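Side-chain contacts in glycerophosphoryl diester phosphodiesterase (Parabacteroides distasonis, PDB 3MZ2), which probably hydrolyses glycerophosphodiesters to an alcohol and glycerol 3-phosphate on a TIM-barrel scaffold: residues R69-K72 against I76-F79; A207-K212 against D222-R227. All blocks are in the same frame, centred on the assembly; numbering follows the deposited sequence. Where two conformers were deposited one is given.

Contact 1 of 2, residues R69-K72 against I76-F79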
loop_
_atom_site.group_PDB
_atom_site.type_symbol
_atom_site.label_atom_id
_atom_site.label_comp_id
_atom_site.label_asym_id
_atom_site.label_seq_id
_atom_site.Cartn_x
_atom_site.Cartn_y
_atom_site.Cartn_z
ATOM N N ARG A 69 8.950 -6.171 5.418
ATOM C CA ARG A 69 9.357 -4.807 5.162
ATOM C C ARG A 69 10.861 -4.649 5.421
ATOM O O ARG A 69 11.525 -5.516 5.977
ATOM C CB ARG A 69 8.563 -3.785 5.999
ATOM C CG ARG A 69 8.787 -3.870 7.465
ATOM C CD ARG A 69 8.279 -2.636 8.236
ATOM N NE ARG A 69 6.854 -2.292 8.011
ATOM C CZ ARG A 69 6.439 -1.246 7.311
ATOM N NH1 ARG A 69 7.299 -0.462 6.680
ATOM N NH2 ARG A 69 5.137 -1.034 7.193
ATOM N N LEU A 70 11.367 -3.515 5.011
ATOM C CA LEU A 70 12.804 -3.298 4.900
ATOM C C LEU A 70 13.436 -2.502 6.044
ATOM O O LEU A 70 12.896 -1.506 6.519
ATOM C CB LEU A 70 13.091 -2.564 3.582
ATOM C CG LEU A 70 12.833 -3.277 2.280
ATOM C CD1 LEU A 70 13.008 -2.318 1.070
ATOM C CD2 LEU A 70 13.745 -4.511 2.184
ATOM N N THR A 71 14.626 -2.920 6.439
ATOM C CA THR A 71 15.438 -2.191 7.408
ATOM C C THR A 71 16.280 -1.157 6.695
ATOM O O THR A 71 16.264 -1.078 5.449
ATOM C CB THR A 71 16.398 -3.141 8.123
ATOM O OG1 THR A 71 17.317 -3.685 7.169
ATOM C CG2 THR A 71 15.643 -4.289 8.816
ATOM N N LYS A 72 17.063 -0.412 7.465
ATOM C CA LYS A 72 17.974 0.593 6.882
ATOM C C LYS A 72 18.980 -0.064 5.951
ATOM O O LYS A 72 19.391 0.536 4.955
ATOM C CB LYS A 72 18.729 1.358 7.971
ATOM C CG LYS A 72 19.669 2.426 7.398
ATOM C CD LYS A 72 20.496 3.132 8.450
ATOM C CE LYS A 72 21.235 4.350 7.848
ATOM N NZ LYS A 72 22.409 4.812 8.669
ATOM N N ILE A 76 15.010 -7.801 4.857
ATOM C CA ILE A 76 13.571 -7.972 5.011
ATOM C C ILE A 76 13.236 -8.599 6.379
ATOM O O ILE A 76 13.652 -9.736 6.693
ATOM C CB ILE A 76 12.947 -8.839 3.885
ATOM C CG1 ILE A 76 13.303 -8.302 2.509
ATOM C CG2 ILE A 76 11.408 -8.934 4.058
ATOM C CD1 ILE A 76 13.041 -9.315 1.443
ATOM N N VAL A 77 12.471 -7.835 7.176
ATOM C CA VAL A 77 11.973 -8.286 8.474
ATOM C C VAL A 77 10.441 -8.344 8.460
ATOM O O VAL A 77 9.823 -7.863 7.537
ATOM C CB VAL A 77 12.481 -7.366 9.617
ATOM C CG1 VAL A 77 13.990 -7.384 9.720
ATOM C CG2 VAL A 77 11.998 -5.911 9.437
ATOM N N LEU A 78 9.836 -8.981 9.474
ATOM C CA LEU A 78 8.384 -9.062 9.580
ATOM C C LEU A 78 7.958 -8.047 10.624
ATOM O O LEU A 78 8.342 -8.190 11.778
ATOM C CB LEU A 78 7.958 -10.446 10.054
ATOM C CG LEU A 78 8.475 -11.594 9.196
ATOM C CD1 LEU A 78 7.896 -12.928 9.632
ATOM C CD2 LEU A 78 8.241 -11.373 7.734
ATOM N N PHE A 79 7.160 -7.070 10.217
ATOM C CA PHE A 79 6.701 -6.019 11.094
ATOM C C PHE A 79 5.626 -5.220 10.338
ATOM O O PHE A 79 5.899 -4.705 9.247
ATOM C CB PHE A 79 7.870 -5.080 11.484
ATOM C CG PHE A 79 7.573 -4.249 12.685
ATOM C CD1 PHE A 79 7.791 -4.764 13.959
ATOM C CD2 PHE A 79 7.038 -2.979 12.555
ATOM C CE1 PHE A 79 7.488 -4.031 15.066
ATOM C CE2 PHE A 79 6.723 -2.253 13.677
ATOM C CZ PHE A 79 6.967 -2.777 14.924
#

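Contact 2 of 2, residues A207-K212 against D222-R227. With SO4 (sulfate ion), chain D.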
loop_
_atom_site.group_PDB
_atom_site.type_symbol
_atom_site.label_atom_id
_atom_site.label_comp_id
_atom_site.label_asym_id
_atom_site.label_seq_id
_atom_site.Cartn_x
_atom_site.Cartn_y
_atom_site.Cartn_z
ATOM N N ALA A 207 -8.794 -17.381 -2.745
ATOM C CA ALA A 207 -9.399 -16.058 -2.802
ATOM C C ALA A 207 -9.773 -15.465 -1.467
ATOM O O ALA A 207 -10.476 -16.117 -0.704
ATOM C CB ALA A 207 -10.633 -16.083 -3.721
ATOM N N TYR A 208 -9.342 -14.228 -1.258
ATOM C CA TYR A 208 -9.770 -13.406 -0.164
ATOM C C TYR A 208 -11.011 -12.662 -0.649
ATOM O O TYR A 208 -10.943 -11.947 -1.670
ATOM C CB TYR A 208 -8.658 -12.433 0.250
ATOM C CG TYR A 208 -9.140 -11.394 1.237
ATOM C CD1 TYR A 208 -9.701 -11.779 2.448
ATOM C CD2 TYR A 208 -9.109 -10.053 0.938
ATOM C CE1 TYR A 208 -10.198 -10.864 3.343
ATOM C CE2 TYR A 208 -9.582 -9.099 1.860
ATOM C CZ TYR A 208 -10.123 -9.542 3.065
ATOM O OH TYR A 208 -10.636 -8.655 4.006
ATOM N N VAL A 209 -12.161 -12.927 -0.014
ATOM C CA VAL A 209 -13.418 -12.327 -0.447
ATOM C C VAL A 209 -13.918 -11.209 0.474
ATOM O O VAL A 209 -15.015 -10.727 0.287
ATOM C CB VAL A 209 -14.534 -13.377 -0.660
ATOM C CG1 VAL A 209 -14.129 -14.449 -1.784
ATOM C CG2 VAL A 209 -14.906 -14.123 0.670
ATOM N N GLY A 210 -13.135 -10.834 1.501
ATOM C CA GLY A 210 -13.485 -9.651 2.289
ATOM C C GLY A 210 -13.670 -9.956 3.760
ATOM O O GLY A 210 -13.366 -11.077 4.220
ATOM N N PRO A 211 -14.160 -8.972 4.501
ATOM C CA PRO A 211 -14.266 -9.063 5.945
ATOM C C PRO A 211 -15.630 -9.482 6.428
ATOM O O PRO A 211 -15.810 -9.640 7.632
ATOM C CB PRO A 211 -13.921 -7.642 6.398
ATOM C CG PRO A 211 -14.492 -6.803 5.329
ATOM C CD PRO A 211 -14.214 -7.560 4.051
ATOM N N LYS A 212 -16.567 -9.703 5.514
ATOM C CA LYS A 212 -17.934 -9.977 5.882
ATOM C C LYS A 212 -18.670 -10.704 4.775
ATOM O O LYS A 212 -18.370 -10.579 3.595
ATOM C CB LYS A 212 -18.673 -8.686 6.233
ATOM C CG LYS A 212 -18.861 -7.795 5.027
ATOM C CD LYS A 212 -19.635 -6.515 5.399
ATOM C CE LYS A 212 -19.626 -5.551 4.253
ATOM N NZ LYS A 212 -20.253 -4.226 4.623
ATOM N N ASP A 222 -19.886 -18.734 -4.641
ATOM C CA ASP A 222 -20.445 -19.785 -5.521
ATOM C C ASP A 222 -19.714 -19.835 -6.875
ATOM O O ASP A 222 -19.326 -20.926 -7.332
ATOM C CB ASP A 222 -21.943 -19.565 -5.717
ATOM C CG ASP A 222 -22.784 -19.997 -4.511
ATOM O OD1 ASP A 222 -22.272 -20.710 -3.625
ATOM O OD2 ASP A 222 -23.994 -19.630 -4.496
HETATM N N MSE A 223 -19.459 -18.667 -7.472
HETATM C CA MSE A 223 -18.695 -18.575 -8.731
HETATM C C MSE A 223 -17.300 -19.159 -8.576
HETATM O O MSE A 223 -16.806 -19.880 -9.443
HETATM C CB MSE A 223 -18.549 -17.127 -9.177
HETATM C CG MSE A 223 -19.836 -16.508 -9.663
HETATM SE SE MSE A 223 -19.598 -14.621 -10.058
HETATM C CE MSE A 223 -18.471 -14.771 -11.623
ATOM N N LEU A 224 -16.670 -18.818 -7.469
ATOM C CA LEU A 224 -15.302 -19.236 -7.197
ATOM C C LEU A 224 -15.234 -20.741 -6.872
ATOM O O LEU A 224 -14.362 -21.454 -7.349
ATOM C CB LEU A 224 -14.684 -18.387 -6.080
ATOM C CG LEU A 224 -14.333 -16.956 -6.514
ATOM C CD1 LEU A 224 -13.997 -16.112 -5.286
ATOM C CD2 LEU A 224 -13.210 -16.964 -7.581
ATOM N N HIS A 225 -16.194 -21.232 -6.100
ATOM C CA HIS A 225 -16.260 -22.685 -5.879
ATOM C C HIS A 225 -16.405 -23.464 -7.185
ATOM O O HIS A 225 -15.760 -24.506 -7.327
ATOM C CB HIS A 225 -17.425 -23.062 -4.910
ATOM C CG HIS A 225 -17.127 -22.761 -3.472
ATOM N ND1 HIS A 225 -18.091 -22.797 -2.468
ATOM C CD2 HIS A 225 -15.985 -22.381 -2.887
ATOM C CE1 HIS A 225 -17.504 -22.476 -1.322
ATOM N NE2 HIS A 225 -16.222 -22.240 -1.551
ATOM N N GLU A 226 -17.187 -22.940 -8.155
ATOM C CA GLU A 226 -17.388 -23.569 -9.486
ATOM C C GLU A 226 -16.060 -23.681 -10.223
ATOM O O GLU A 226 -15.838 -24.607 -10.994
ATOM C CB GLU A 226 -18.367 -22.744 -10.340
ATOM C CG GLU A 226 -19.837 -22.879 -9.941
ATOM C CD GLU A 226 -20.761 -21.904 -10.693
ATOM O OE1 GLU A 226 -20.283 -20.846 -11.185
ATOM O OE2 GLU A 226 -21.981 -22.194 -10.808
ATOM N N ARG A 227 -15.201 -22.696 -9.996
ATOM C CA ARG A 227 -13.854 -22.639 -10.581
ATOM C C ARG A 227 -12.785 -23.365 -9.768
ATOM O O ARG A 227 -11.601 -23.288 -10.100
ATOM C CB ARG A 227 -13.455 -21.183 -10.786
ATOM C CG ARG A 227 -14.283 -20.453 -11.827
ATOM C CD ARG A 227 -14.304 -18.924 -11.552
ATOM N NE ARG A 227 -14.858 -18.192 -12.679
ATOM C CZ ARG A 227 -16.150 -18.106 -12.965
ATOM N NH1 ARG A 227 -17.067 -18.707 -12.213
ATOM N NH2 ARG A 227 -16.548 -17.434 -14.044
HETATM S S SO4 D . -20.429 -17.559 -13.768
HETATM O O1 SO4 D . -21.127 -16.382 -13.244
HETATM O O2 SO4 D . -20.077 -18.505 -12.695
HETATM O O3 SO4 D . -21.328 -18.236 -14.706
HETATM O O4 SO4 D . -19.226 -17.107 -14.460
#

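Contact 1 of 2, residues R69-K72 against I76-F79
Arg-69 and Val-77 exchange two backbone hydrogen bonds: Arg-69 N donates to Val-77 O and Val-77 N to Arg-69 O, each at 2.8 Å. The carbonyl of Arg-69 also receives a CA-H...O contact from Ile-76 CA at 3.3 Å. A third bond involves the arginine side chain, whose NE reaches Phe-79 O at 2.9 Å. This bond is bent, 142° at the hydrogen; Phe-79 O lies near the guanidinium plane, while NE stands above the plane of the carbonyl. A bend at chi3 (55°) turns NE toward this oxygen, and NH2 is taken up by the carboxylate of Asp-82 and the carbonyl of His-80. The pairing forms an antiparallel beta hairpin, strands 63-70 and 76-78, at the end of a barrel strand, with Leu-70 and Ile-76 as its non-hydrogen-bonded pair. Their side chains share the sheet face covered by helix 144-153, Leu-70 CD2 meeting Ile-76 CG1 at 3.8 Å. On the face of Arg-69 and Val-77, Thr-71 CG2 comes within 3.6 Å of Val-77 CG1. Thr-71 OG1, on the other branch, is hydrogen-bonded to Asp-73 and to Val-75 N in the turn.

Contact 2 of 2, residues A207-K212 against D222-R227
Leu-224 reaches from its helix to the strand with a single methyl, CD1, which rests on two alternate residues of the strand. It lies 3.7 Å from Ala-207 CB and 3.9 Å from Val-209 CG1. With CG anti to the carbonyl carbon (chi1 -73°) and the chain extended beyond it (chi2 169°), CD1 is carried toward the strand. Val-209 sends CG1 out to meet it, and the two side chains run alongside each other, pointing opposite ways. No hydrogen bond crosses the interface; this tight part is wholly apolar and buried.

The outward side of the helix is quite different, polar and partly open to solvent. Arg-227, the first residue to leave helical geometry, holds a sulfate, probably from the crystallisation liquor, through two nearly straight bonds: NH2 to sulfate O4 at 2.7 Å and NH1 to sulfate O2 at 3.1 Å. NH1 also donates to Met-223 O at 3.0 Å, from the face of that carbonyl opposite to Arg-227 N, which ties the guanidinium back to the last helical turn. In one of two deposited conformers, the selenomethionine methyl, Met-223 CE, lies 3.5 Å from sulfate O1. Glu-196 forms a salt bridge with Arg-227 NE and thus further restrains the group.

The contact belongs to a beta-alpha-beta unit of the TIM barrel, strand 205-210, helix 215-226 and strand 231-234. Leu-224 also touches Cys-231 of the following strand and Trp-202, while Arg-227 leans on Val-192 of the preceding helix 189-197.

How the contacts relate
From the N terminus, the chain runs through strand 33-36 and helix 50-59 before entering strand 63-70, whose end opens contact 1. Three residues later the chain returns, and contact 1 closes a short hairpin turn. The chain then winds through several further helices and parallel strands before contact 2, which closes the connection from strand 205-210 into helix 215-226, nine residues lying between its segments. The two loops are therefore in series, neither nesting nor crossing. Their centres are 31 Å apart, on opposite sides of the chain's centre, yet both reach the same curled sheet: contact 1 adds an antiparallel strand to it, whereas contact 2 fastens an outer helix against it.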